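Local coordinates for leucine--tRNA ligase (Agrobacterium radiobacter, PDB 5AH5), which probably attaches L-leucine to tRNA(Leu) at the expense of ATP, as a class I aminoacyl-tRNA synthetase, at residues 6-9 with 10-13; 48-51 with 52-56; 98-101 with 102-106; 494-497 with 498-502. All coordinates share one frame; numbering follows the deposited sequence.

Contact 1 (6-9 with 10-13); sequences RSRD and AFWQ
Ser7 meets Phe11 one turn along the helix, its carbonyl O taking the backbone N of Phe11 at 3.2 Å. The hydroxyl of Ser7 turns back to the carboxylate of Asp4 (OG with OD2).

Arg8 supplies the main side-chain contact, and its O accepts the backbone N of Trp12 at 3.0 Å. Bends at chi2 (-57°) and chi3 (-75°) swing the end of its chain round toward the next turn, laying the guanidinium flat on Phe11, planes 18° apart. The cation-pi geometry is good: CZ of Arg8 is 4.0 Å from the centroid of the Phe11 ring, and NH1 sits over the ring centre. The same guanidinium stands almost upright to the Trp12 indole, and NH2 of Arg8 approaches CZ2 of Trp12 to 3.4 Å. Arginine suits this place because its flat cation can cover one aromatic ring while NH2 touches a second.

Asp9 closes the next turn, its O accepting the backbone N of Gln13 at 2.9 Å. CG of Gln13 passes 3.2 Å from that Asp9 O.

The polar ends tie helix 5-19 to its neighbours. Glu725 of helix 720-729 forms a salt bridge with Arg8 NE and also accepts Trp12 NE1, while His721 pairs with Gln13 NE2. The carboxylate of Asp9 bonds to Tyr3 OH and to the backbone N of Ala592 of helix 592-601.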
loop_
_atom_site.group_PDB
_atom_site.type_symbol
_atom_site.label_atom_id
_atom_site.label_comp_id
_atom_site.label_asym_id
_atom_site.label_seq_id
_atom_site.Cartn_x
_atom_site.Cartn_y
_atom_site.Cartn_z
ATOM N N ARG B 6 15.700 29.175 -4.861
ATOM C CA ARG B 6 16.107 29.343 -3.459
ATOM C C ARG B 6 15.330 30.465 -2.754
ATOM O O ARG B 6 15.282 30.482 -1.551
ATOM C CB ARG B 6 17.602 29.614 -3.335
ATOM C CG ARG B 6 18.535 28.446 -3.638
ATOM C CD ARG B 6 19.997 28.922 -3.599
ATOM N NE ARG B 6 20.977 27.975 -4.142
ATOM C CZ ARG B 6 21.253 27.803 -5.443
ATOM N NH1 ARG B 6 20.614 28.486 -6.394
ATOM N NH2 ARG B 6 22.171 26.912 -5.812
ATOM N N SER B 7 14.753 31.412 -3.484
ATOM C CA SER B 7 13.787 32.304 -2.870
ATOM C C SER B 7 12.396 32.095 -3.414
ATOM O O SER B 7 11.443 32.280 -2.668
ATOM C CB SER B 7 14.232 33.769 -2.990
ATOM O OG SER B 7 14.581 34.093 -4.308
ATOM N N ARG B 8 12.251 31.683 -4.683
ATOM C CA ARG B 8 10.928 31.721 -5.310
ATOM C C ARG B 8 10.066 30.559 -4.941
ATOM O O ARG B 8 8.844 30.724 -4.837
ATOM C CB ARG B 8 11.023 31.921 -6.845
ATOM C CG ARG B 8 11.598 33.302 -7.248
ATOM C CD ARG B 8 10.847 34.535 -6.717
ATOM N NE ARG B 8 9.607 34.733 -7.443
ATOM C CZ ARG B 8 8.689 35.694 -7.224
ATOM N NH1 ARG B 8 8.801 36.572 -6.269
ATOM N NH2 ARG B 8 7.600 35.755 -8.001
ATOM N N ASP B 9 10.653 29.382 -4.748
ATOM C CA ASP B 9 9.867 28.208 -4.302
ATOM C C ASP B 9 9.090 28.576 -3.036
ATOM O O ASP B 9 7.858 28.360 -2.942
ATOM C CB ASP B 9 10.764 26.963 -4.028
ATOM C CG ASP B 9 11.274 26.294 -5.308
ATOM O OD1 ASP B 9 10.941 26.752 -6.419
ATOM O OD2 ASP B 9 12.040 25.327 -5.232
ATOM N N ALA B 10 9.800 29.172 -2.068
ATOM C CA ALA B 10 9.180 29.588 -0.783
ATOM C C ALA B 10 8.116 30.658 -0.979
ATOM O O ALA B 10 7.023 30.635 -0.340
ATOM C CB ALA B 10 10.264 30.101 0.156
ATOM N N PHE B 11 8.413 31.609 -1.864
ATOM C CA PHE B 11 7.448 32.658 -2.200
ATOM C C PHE B 11 6.105 32.054 -2.654
ATOM O O PHE B 11 5.023 32.409 -2.103
ATOM C CB PHE B 11 8.038 33.617 -3.246
ATOM C CG PHE B 11 7.081 34.678 -3.703
ATOM C CD1 PHE B 11 6.994 35.891 -3.016
ATOM C CD2 PHE B 11 6.278 34.478 -4.818
ATOM C CE1 PHE B 11 6.099 36.872 -3.421
ATOM C CE2 PHE B 11 5.386 35.453 -5.239
ATOM C CZ PHE B 11 5.294 36.662 -4.544
ATOM N N TRP B 12 6.169 31.105 -3.597
ATOM C CA TRP B 12 4.935 30.461 -4.133
ATOM C C TRP B 12 4.266 29.576 -3.120
ATOM O O TRP B 12 3.036 29.533 -3.058
ATOM C CB TRP B 12 5.181 29.715 -5.510
ATOM C CG TRP B 12 5.520 30.737 -6.563
ATOM C CD1 TRP B 12 6.723 30.940 -7.154
ATOM C CD2 TRP B 12 4.688 31.824 -6.969
ATOM N NE1 TRP B 12 6.673 32.044 -7.972
ATOM C CE2 TRP B 12 5.429 32.598 -7.884
ATOM C CE3 TRP B 12 3.349 32.159 -6.723
ATOM C CZ2 TRP B 12 4.894 33.719 -8.532
ATOM C CZ3 TRP B 12 2.799 33.301 -7.374
ATOM C CH2 TRP B 12 3.585 34.061 -8.250
ATOM N N GLN B 13 5.057 28.849 -2.331
ATOM C CA GLN B 13 4.519 28.032 -1.236
ATOM C C GLN B 13 3.700 28.913 -0.288
ATOM O O GLN B 13 2.610 28.549 0.123
ATOM C CB GLN B 13 5.648 27.318 -0.482
ATOM C CG GLN B 13 6.202 26.138 -1.251
ATOM C CD GLN B 13 7.644 25.819 -0.899
ATOM O OE1 GLN B 13 8.168 26.271 0.113
ATOM N NE2 GLN B 13 8.303 25.023 -1.754
#

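Contact 2 (48-51 with 52-56); sequences IGHV and RNYSM. With LSS (5'-O-(L-leucylsulfamoyl)adenosine), chain I.
His50 and Tyr54 hold their rings nearly parallel, at 7°, yet slid so far apart that they barely overlap, the centroids being 5.7 Å from each other. What lies against the tyrosine face is the root of the histidine: CB of His50 comes within 3.7 Å of Tyr54 CE2. This offset carries the imidazole past the phenol to the bound leucyl-sulfamoyl-adenosine, where NE2 of His50 donates to sulfamoyl oxygen O2A at 2.9 Å and 162°. The other ring nitrogen, ND1, bonds to the backbone N of His47, which fixes the rotation of the imidazole.

One turn on, Asn53 holds CG anti to its backbone N (chi1 -167°), directing the amide to the ribose; OD1 accepts hydroxyl O3 of the ligand at 2.6 Å. Its ND2 is taken by Ile524 O, which sets which end of the amide faces the sugar. Gly49, having no side chain, lets its CA lie 3.5 Å from C6 of the adenine.

Away from the ligand, Ser55 grips Val51 O twice: OG at 2.6 Å and the backbone N at 2.9 Å arrive from opposite faces of the carbonyl plane.

His50 belongs to the HIGH motif of class I synthetases. Because the sulfamoyl group stands in for the phosphate of leucyl-adenylate, the NE2 bond is consistent with this histidine meeting the phosphate during amino acid activation.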
loop_
_atom_site.group_PDB
_atom_site.type_symbol
_atom_site.label_atom_id
_atom_site.label_comp_id
_atom_site.label_asym_id
_atom_site.label_seq_id
_atom_site.Cartn_x
_atom_site.Cartn_y
_atom_site.Cartn_z
ATOM N N ILE B 48 14.931 10.318 -0.056
ATOM C CA ILE B 48 14.564 10.502 -1.439
ATOM C C ILE B 48 13.453 9.595 -1.894
ATOM O O ILE B 48 12.637 9.967 -2.739
ATOM C CB ILE B 48 15.791 10.416 -2.390
ATOM C CG1 ILE B 48 15.478 11.112 -3.727
ATOM C CG2 ILE B 48 16.227 8.966 -2.514
ATOM C CD1 ILE B 48 15.531 12.652 -3.704
ATOM N N GLY B 49 13.364 8.428 -1.320
ATOM C CA GLY B 49 12.291 7.514 -1.575
ATOM C C GLY B 49 10.937 8.043 -1.208
ATOM O O GLY B 49 9.952 7.850 -1.959
ATOM N N HIS B 50 10.858 8.691 -0.022
ATOM C CA HIS B 50 9.658 9.390 0.337
ATOM C C HIS B 50 9.270 10.457 -0.668
ATOM O O HIS B 50 8.098 10.677 -0.866
ATOM C CB HIS B 50 9.823 10.103 1.723
ATOM C CG HIS B 50 10.096 9.177 2.873
ATOM N ND1 HIS B 50 11.101 9.408 3.776
ATOM C CD2 HIS B 50 9.423 8.104 3.342
ATOM C CE1 HIS B 50 11.062 8.514 4.742
ATOM N NE2 HIS B 50 10.063 7.696 4.489
ATOM N N VAL B 51 10.241 11.250 -1.120
ATOM C CA VAL B 51 9.985 12.275 -2.041
ATOM C C VAL B 51 9.279 11.715 -3.297
ATOM O O VAL B 51 8.356 12.347 -3.813
ATOM C CB VAL B 51 11.253 12.970 -2.493
ATOM C CG1 VAL B 51 10.927 14.065 -3.495
ATOM C CG2 VAL B 51 11.979 13.543 -1.313
ATOM N N ARG B 52 9.678 10.516 -3.731
ATOM C CA ARG B 52 9.074 9.888 -4.919
ATOM C C ARG B 52 7.620 9.505 -4.628
ATOM O O ARG B 52 6.697 9.799 -5.416
ATOM C CB ARG B 52 9.835 8.655 -5.385
ATOM C CG ARG B 52 9.230 8.105 -6.666
ATOM C CD ARG B 52 9.842 6.810 -7.084
ATOM N NE ARG B 52 9.518 6.504 -8.469
ATOM C CZ ARG B 52 9.815 5.374 -9.062
ATOM N NH1 ARG B 52 10.531 4.435 -8.395
ATOM N NH2 ARG B 52 9.450 5.177 -10.349
ATOM N N ASN B 53 7.450 8.813 -3.512
ATOM C CA ASN B 53 6.174 8.361 -3.048
ATOM C C ASN B 53 5.123 9.517 -2.897
ATOM O O ASN B 53 3.954 9.396 -3.316
ATOM C CB ASN B 53 6.393 7.644 -1.728
ATOM C CG ASN B 53 5.234 6.851 -1.273
ATOM O OD1 ASN B 53 5.416 5.958 -0.428
ATOM N ND2 ASN B 53 4.033 7.154 -1.755
ATOM N N TYR B 54 5.592 10.651 -2.440
ATOM C CA TYR B 54 4.740 11.741 -2.019
ATOM C C TYR B 54 4.531 12.741 -3.171
ATOM O O TYR B 54 3.509 13.433 -3.266
ATOM C CB TYR B 54 5.262 12.364 -0.704
ATOM C CG TYR B 54 5.365 11.383 0.495
ATOM C CD1 TYR B 54 4.565 10.272 0.582
ATOM C CD2 TYR B 54 6.243 11.606 1.572
ATOM C CE1 TYR B 54 4.630 9.393 1.614
ATOM C CE2 TYR B 54 6.316 10.679 2.647
ATOM C CZ TYR B 54 5.540 9.588 2.670
ATOM O OH TYR B 54 5.545 8.659 3.736
ATOM N N SER B 55 5.522 12.863 -4.020
ATOM C CA SER B 55 5.399 13.626 -5.250
ATOM C C SER B 55 4.232 13.164 -6.064
ATOM O O SER B 55 3.504 13.987 -6.636
ATOM C CB SER B 55 6.639 13.487 -6.085
ATOM O OG SER B 55 7.649 14.232 -5.510
ATOM N N MET B 56 4.031 11.870 -6.111
ATOM C CA MET B 56 2.947 11.278 -6.967
ATOM C C MET B 56 1.575 11.686 -6.436
ATOM O O MET B 56 0.668 12.024 -7.220
ATOM C CB MET B 56 3.029 9.769 -7.034
ATOM C CG MET B 56 4.279 9.196 -7.699
ATOM S SD MET B 56 4.368 7.375 -7.662
ATOM C CE MET B 56 5.978 7.257 -8.439
HETATM C C1 LSS I . 6.245 3.080 6.585
HETATM N N1 LSS I . 11.844 4.118 -2.548
HETATM O O1 LSS I . 6.520 2.168 5.837
HETATM S S1 LSS I . 8.235 4.372 5.919
HETATM C C2 LSS I . 10.525 4.207 -2.711
HETATM N N2 LSS I . 6.987 4.165 6.713
HETATM O O2 LSS I . 7.385 2.334 0.607
HETATM N N3 LSS I . 9.662 4.326 -1.679
HETATM O O3 LSS I . 5.108 3.813 1.089
HETATM C C4 LSS I . 10.164 4.363 -0.422
HETATM N N4 LSS I . 4.982 3.978 8.545
HETATM O O4 LSS I . 7.753 5.659 1.779
HETATM C C5 LSS I . 11.522 4.185 -0.186
HETATM O O5 LSS I . 7.825 4.448 4.378
HETATM C C6 LSS I . 12.367 4.037 -1.272
HETATM N N6 LSS I . 13.702 3.924 -1.050
HETATM C C7 LSS I . 2.407 2.706 7.344
HETATM N N7 LSS I . 11.716 4.211 1.158
HETATM C C8 LSS I . 10.500 4.346 1.755
HETATM C C9 LSS I . 3.736 2.951 6.625
HETATM N N9 LSS I . 9.566 4.467 0.776
HETATM C CA LSS I . 5.030 2.964 7.460
HETATM C C10 LSS I . 2.367 1.248 7.831
HETATM C C11 LSS I . 1.243 3.096 6.365
HETATM O O1A LSS I . 9.298 3.358 5.945
HETATM C C21 LSS I . 8.130 4.587 0.931
HETATM C C22 LSS I . 7.526 3.369 1.537
HETATM C C23 LSS I . 6.184 3.882 2.065
HETATM C C24 LSS I . 6.551 5.304 2.435
HETATM C C25 LSS I . 6.929 5.452 3.910
HETATM O O2A LSS I . 8.822 5.674 6.155
#

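Contact 3 (98-101 with 102-106); sequences FTQD and AIDSM
Phe98 and Ala102 begin a run of i to i+4 backbone bonds, the O of Phe98 accepting the N of Ala102 at 3.1 Å. Thr99 O takes Ile103 N at 2.9 Å and a weak second bond from Ala102 N; Gln100 then pairs with Asp104, and Asp101 with Ser105. Ala102, buried, needs little room; its CB lies 3.6 Å from Thr99 O.

On the outer side, Gln100 and Asp104 add a side-chain bond to their backbone bond. NE2 of Gln100 donates to OD1 of Asp104 at 2.6 Å and 146°. The glutamine amide points almost in its own plane at the acceptor, but the carboxylate is met from above its plane. A bend at chi2 of Gln100 (66°) brings the amide forward along the helix.

Thr99 and Ile103 share the inner side, with CG2 of Thr99 3.9 Å from CD1 of Ile103. Thr99 keeps its hydroxyl turned back to Pro95 O, presenting the methyl to the isoleucine. Phe98 packs on helix 82-91, and Ile103 on Trp77.

Gln100, Asp101 and Asp104 on the outer side and Ala102 and Ile103 on the buried side mark an amphipathic helix of the catalytic domain, with the side chain of Ala102 about 10 Å from the bound leucyl-adenylate analogue.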
loop_
_atom_site.group_PDB
_atom_site.type_symbol
_atom_site.label_atom_id
_atom_site.label_comp_id
_atom_site.label_asym_id
_atom_site.label_seq_id
_atom_site.Cartn_x
_atom_site.Cartn_y
_atom_site.Cartn_z
ATOM N N PHE B 98 13.116 12.477 20.087
ATOM C CA PHE B 98 13.701 12.077 18.778
ATOM C C PHE B 98 12.569 12.163 17.736
ATOM O O PHE B 98 12.738 12.729 16.701
ATOM C CB PHE B 98 14.330 10.674 18.824
ATOM C CG PHE B 98 14.943 10.242 17.516
ATOM C CD1 PHE B 98 14.166 9.622 16.553
ATOM C CD2 PHE B 98 16.289 10.471 17.247
ATOM C CE1 PHE B 98 14.714 9.222 15.341
ATOM C CE2 PHE B 98 16.863 10.044 16.028
ATOM C CZ PHE B 98 16.076 9.429 15.094
ATOM N N THR B 99 11.429 11.592 18.084
ATOM C CA THR B 99 10.251 11.610 17.260
ATOM C C THR B 99 9.818 12.996 16.871
ATOM O O THR B 99 9.582 13.225 15.698
ATOM C CB THR B 99 9.124 10.955 17.958
ATOM O OG1 THR B 99 9.457 9.609 18.028
ATOM C CG2 THR B 99 7.839 11.042 17.159
ATOM N N GLN B 100 9.695 13.893 17.845
ATOM C CA GLN B 100 9.331 15.283 17.539
ATOM C C GLN B 100 10.301 15.980 16.575
ATOM O O GLN B 100 9.857 16.737 15.685
ATOM C CB GLN B 100 9.110 16.164 18.818
ATOM C CG GLN B 100 8.580 17.577 18.500
ATOM C CD GLN B 100 7.153 17.523 17.898
ATOM O OE1 GLN B 100 6.302 16.849 18.416
ATOM N NE2 GLN B 100 6.938 18.164 16.747
ATOM N N ASP B 101 11.597 15.848 16.811
ATOM C CA ASP B 101 12.625 16.339 15.871
ATOM C C ASP B 101 12.437 15.782 14.438
ATOM O O ASP B 101 12.716 16.486 13.499
ATOM C CB ASP B 101 14.034 16.019 16.373
ATOM C CG ASP B 101 15.166 16.178 15.286
ATOM O OD1 ASP B 101 15.430 15.231 14.451
ATOM O OD2 ASP B 101 15.846 17.235 15.296
ATOM N N ALA B 102 12.031 14.526 14.312
ATOM C CA ALA B 102 11.948 13.890 13.006
ATOM C C ALA B 102 10.711 14.423 12.319
ATOM O O ALA B 102 10.713 14.677 11.107
ATOM C CB ALA B 102 11.926 12.390 13.145
ATOM N N ILE B 103 9.658 14.585 13.111
ATOM C CA ILE B 103 8.410 15.200 12.629
ATOM C C ILE B 103 8.718 16.572 12.056
ATOM O O ILE B 103 8.421 16.866 10.885
ATOM C CB ILE B 103 7.304 15.199 13.691
ATOM C CG1 ILE B 103 6.863 13.777 13.951
ATOM C CG2 ILE B 103 6.108 16.099 13.318
ATOM C CD1 ILE B 103 5.850 13.649 15.058
ATOM N N ASP B 104 9.337 17.380 12.877
ATOM C CA ASP B 104 9.627 18.757 12.542
ATOM C C ASP B 104 10.532 18.807 11.263
ATOM O O ASP B 104 10.282 19.592 10.359
ATOM C CB ASP B 104 10.365 19.436 13.654
ATOM C CG ASP B 104 9.479 19.723 14.941
ATOM O OD1 ASP B 104 8.231 19.540 14.934
ATOM O OD2 ASP B 104 10.091 20.126 15.982
ATOM N N SER B 105 11.575 17.993 11.227
ATOM C CA SER B 105 12.475 17.895 10.035
ATOM C C SER B 105 11.682 17.409 8.784
ATOM O O SER B 105 11.806 17.976 7.748
ATOM C CB SER B 105 13.606 16.929 10.337
ATOM O OG SER B 105 14.429 16.714 9.240
ATOM N N MET B 106 10.871 16.366 8.915
ATOM C CA MET B 106 10.149 15.803 7.771
ATOM C C MET B 106 9.101 16.769 7.258
ATOM O O MET B 106 8.967 16.947 6.055
ATOM C CB MET B 106 9.523 14.457 8.060
ATOM C CG MET B 106 10.545 13.319 8.024
ATOM S SD MET B 106 9.854 11.691 8.196
ATOM C CE MET B 106 9.028 11.836 9.706
#

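Contact 4 (494-497 with 498-502); sequences SWYF and LRYPS
Tyr496 and Tyr500 point the same way, with their rings turned obliquely at 68° and their centroids 5.4 Å apart. They touch through CE2 of Tyr496 and CE2 of Tyr500, 3.5 Å apart, and the hydroxyl of Tyr500 lies at the edge of the Tyr496 ring, in its plane. Over one face of Phe497, toward the rim, is the carbonyl carbon of Trp495. The Trp495 indole has Ser494 OG at its edge, a hydroxyl hydrogen-bonded to Val491 O, and its own NE1 bonds to Gln134 OE1; the aliphatic part of Arg499 runs alongside, CB of Arg499 3.7 Å from Trp495 CZ3. One face of the guanidinium is covered, toward the rim, by Ser502 O, while NH1 is held by the carbonyl oxygens of Pro508 and Ser505. Arginine thus offers apolar methylenes to the indole and a charged end to backbone oxygens.

Trp495, Tyr496 and Phe497 all place CG between the backbone N and the carbonyl carbon, the crowded position (chi1 of Phe497 is 47°). This lays Phe497 beside Leu498, its CE1 3.6 Å from Leu498 CG. Tyr496 O is gripped from one face of its plane by Arg499 N at 3.0 Å and Tyr500 N at 3.2 Å, so the chain coils tightly and runs straight into a type I turn from Arg499 to Ser502.

Tyr496 stacks on Phe39 and bonds through OH to Tyr523. That same OH lies 3.6 Å from methyl carbon C11 of the ligand's leucyl side chain, so this buried aromatic loop forms part of the amino acid pocket of the synthetase.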
loop_
_atom_site.group_PDB
_atom_site.type_symbol
_atom_site.label_atom_id
_atom_site.label_comp_id
_atom_site.label_asym_id
_atom_site.label_seq_id
_atom_site.Cartn_x
_atom_site.Cartn_y
_atom_site.Cartn_z
ATOM N N SER B 494 -3.293 0.710 11.438
ATOM C CA SER B 494 -4.344 -0.044 10.863
ATOM C C SER B 494 -5.641 0.741 10.587
ATOM O O SER B 494 -6.501 0.230 9.876
ATOM C CB SER B 494 -4.665 -1.275 11.710
ATOM O OG SER B 494 -5.299 -0.913 12.932
ATOM N N TRP B 495 -5.785 1.925 11.171
ATOM C CA TRP B 495 -6.990 2.734 11.087
ATOM C C TRP B 495 -6.706 4.242 10.985
ATOM O O TRP B 495 -7.625 5.037 10.950
ATOM C CB TRP B 495 -7.854 2.441 12.286
ATOM C CG TRP B 495 -7.349 3.085 13.576
ATOM C CD1 TRP B 495 -6.337 2.631 14.343
ATOM C CD2 TRP B 495 -7.792 4.305 14.192
ATOM N NE1 TRP B 495 -6.117 3.472 15.421
ATOM C CE2 TRP B 495 -6.995 4.510 15.345
ATOM C CE3 TRP B 495 -8.802 5.219 13.919
ATOM C CZ2 TRP B 495 -7.165 5.594 16.170
ATOM C CZ3 TRP B 495 -8.968 6.276 14.707
ATOM C CH2 TRP B 495 -8.165 6.461 15.867
ATOM N N TYR B 496 -5.450 4.660 10.880
ATOM C CA TYR B 496 -5.145 6.115 10.890
ATOM C C TYR B 496 -5.823 6.948 9.820
ATOM O O TYR B 496 -6.030 8.173 9.988
ATOM C CB TYR B 496 -3.630 6.334 10.768
ATOM C CG TYR B 496 -2.985 6.140 9.369
ATOM C CD1 TYR B 496 -2.799 4.890 8.829
ATOM C CD2 TYR B 496 -2.543 7.223 8.640
ATOM C CE1 TYR B 496 -2.191 4.714 7.582
ATOM C CE2 TYR B 496 -1.925 7.074 7.383
ATOM C CZ TYR B 496 -1.774 5.832 6.854
ATOM O OH TYR B 496 -1.177 5.666 5.624
ATOM N N PHE B 497 -6.019 6.304 8.670
ATOM C CA PHE B 497 -6.666 6.913 7.528
ATOM C C PHE B 497 -8.138 7.286 7.847
ATOM O O PHE B 497 -8.715 8.180 7.190
ATOM C CB PHE B 497 -6.568 5.992 6.260
ATOM C CG PHE B 497 -6.938 4.557 6.543
ATOM C CD1 PHE B 497 -8.225 4.141 6.472
ATOM C CD2 PHE B 497 -6.001 3.658 6.968
ATOM C CE1 PHE B 497 -8.558 2.853 6.785
ATOM C CE2 PHE B 497 -6.330 2.356 7.299
ATOM C CZ PHE B 497 -7.619 1.962 7.227
ATOM N N LEU B 498 -8.769 6.543 8.760
ATOM C CA LEU B 498 -10.069 6.938 9.315
ATOM C C LEU B 498 -10.056 8.057 10.360
ATOM O O LEU B 498 -11.150 8.522 10.769
ATOM C CB LEU B 498 -10.810 5.711 9.886
ATOM C CG LEU B 498 -10.872 4.513 8.996
ATOM C CD1 LEU B 498 -11.425 3.314 9.751
ATOM C CD2 LEU B 498 -11.639 4.866 7.727
ATOM N N ARG B 499 -8.864 8.497 10.791
ATOM C CA ARG B 499 -8.741 9.510 11.807
ATOM C C ARG B 499 -8.445 10.849 11.238
ATOM O O ARG B 499 -8.850 11.899 11.812
ATOM C CB ARG B 499 -7.635 9.101 12.818
ATOM C CG ARG B 499 -7.285 10.136 13.868
ATOM C CD ARG B 499 -8.396 10.221 14.908
ATOM N NE ARG B 499 -8.036 11.086 16.040
ATOM C CZ ARG B 499 -8.865 11.391 17.057
ATOM N NH1 ARG B 499 -10.099 10.896 17.090
ATOM N NH2 ARG B 499 -8.443 12.195 18.012
ATOM N N TYR B 500 -7.722 10.871 10.120
ATOM C CA TYR B 500 -7.375 12.140 9.470
ATOM C C TYR B 500 -8.590 13.076 9.271
ATOM O O TYR B 500 -8.450 14.321 9.304
ATOM C CB TYR B 500 -6.801 11.830 8.095
ATOM C CG TYR B 500 -5.353 11.441 7.950
ATOM C CD1 TYR B 500 -4.340 12.222 8.520
ATOM C CD2 TYR B 500 -4.974 10.413 7.051
ATOM C CE1 TYR B 500 -3.003 11.896 8.335
ATOM C CE2 TYR B 500 -3.643 10.105 6.847
ATOM C CZ TYR B 500 -2.660 10.863 7.473
ATOM O OH TYR B 500 -1.313 10.619 7.298
ATOM N N PRO B 501 -9.790 12.521 9.027
ATOM C CA PRO B 501 -10.876 13.504 8.786
ATOM C C PRO B 501 -11.252 14.375 9.981
ATOM O O PRO B 501 -11.686 15.498 9.737
ATOM C CB PRO B 501 -12.060 12.633 8.403
ATOM C CG PRO B 501 -11.423 11.505 7.691
ATOM C CD PRO B 501 -10.233 11.182 8.617
ATOM N N SER B 502 -11.058 13.904 11.242
ATOM C CA SER B 502 -11.131 14.815 12.405
ATOM C C SER B 502 -10.170 14.338 13.481
ATOM O O SER B 502 -10.515 13.468 14.277
ATOM C CB SER B 502 -12.558 15.003 12.990
ATOM O OG SER B 502 -13.069 13.761 13.136
#

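Overall arrangement
The four contacts follow one another along the chain. Contact 1, on helix 5-19, is the most peripheral, its centre about 32 Å from that of the chain, and joins helices from later in the sequence. Contact 2 begins helix 48-66, in the beta-alpha-beta unit between parallel strands 32-37 and 70-72. Contact 3, on helix 95-112, has its centre about 18 Å from that of contact 2, nearest atoms about 5 Å apart. Contact 4 is far later in sequence, yet its centre lies about 21 Å from that of contact 2. Contacts 2 and 4 both touch the bound analogue, at its adenosine sulfamate and its leucyl end, so the pocket unites distant parts of the sequence.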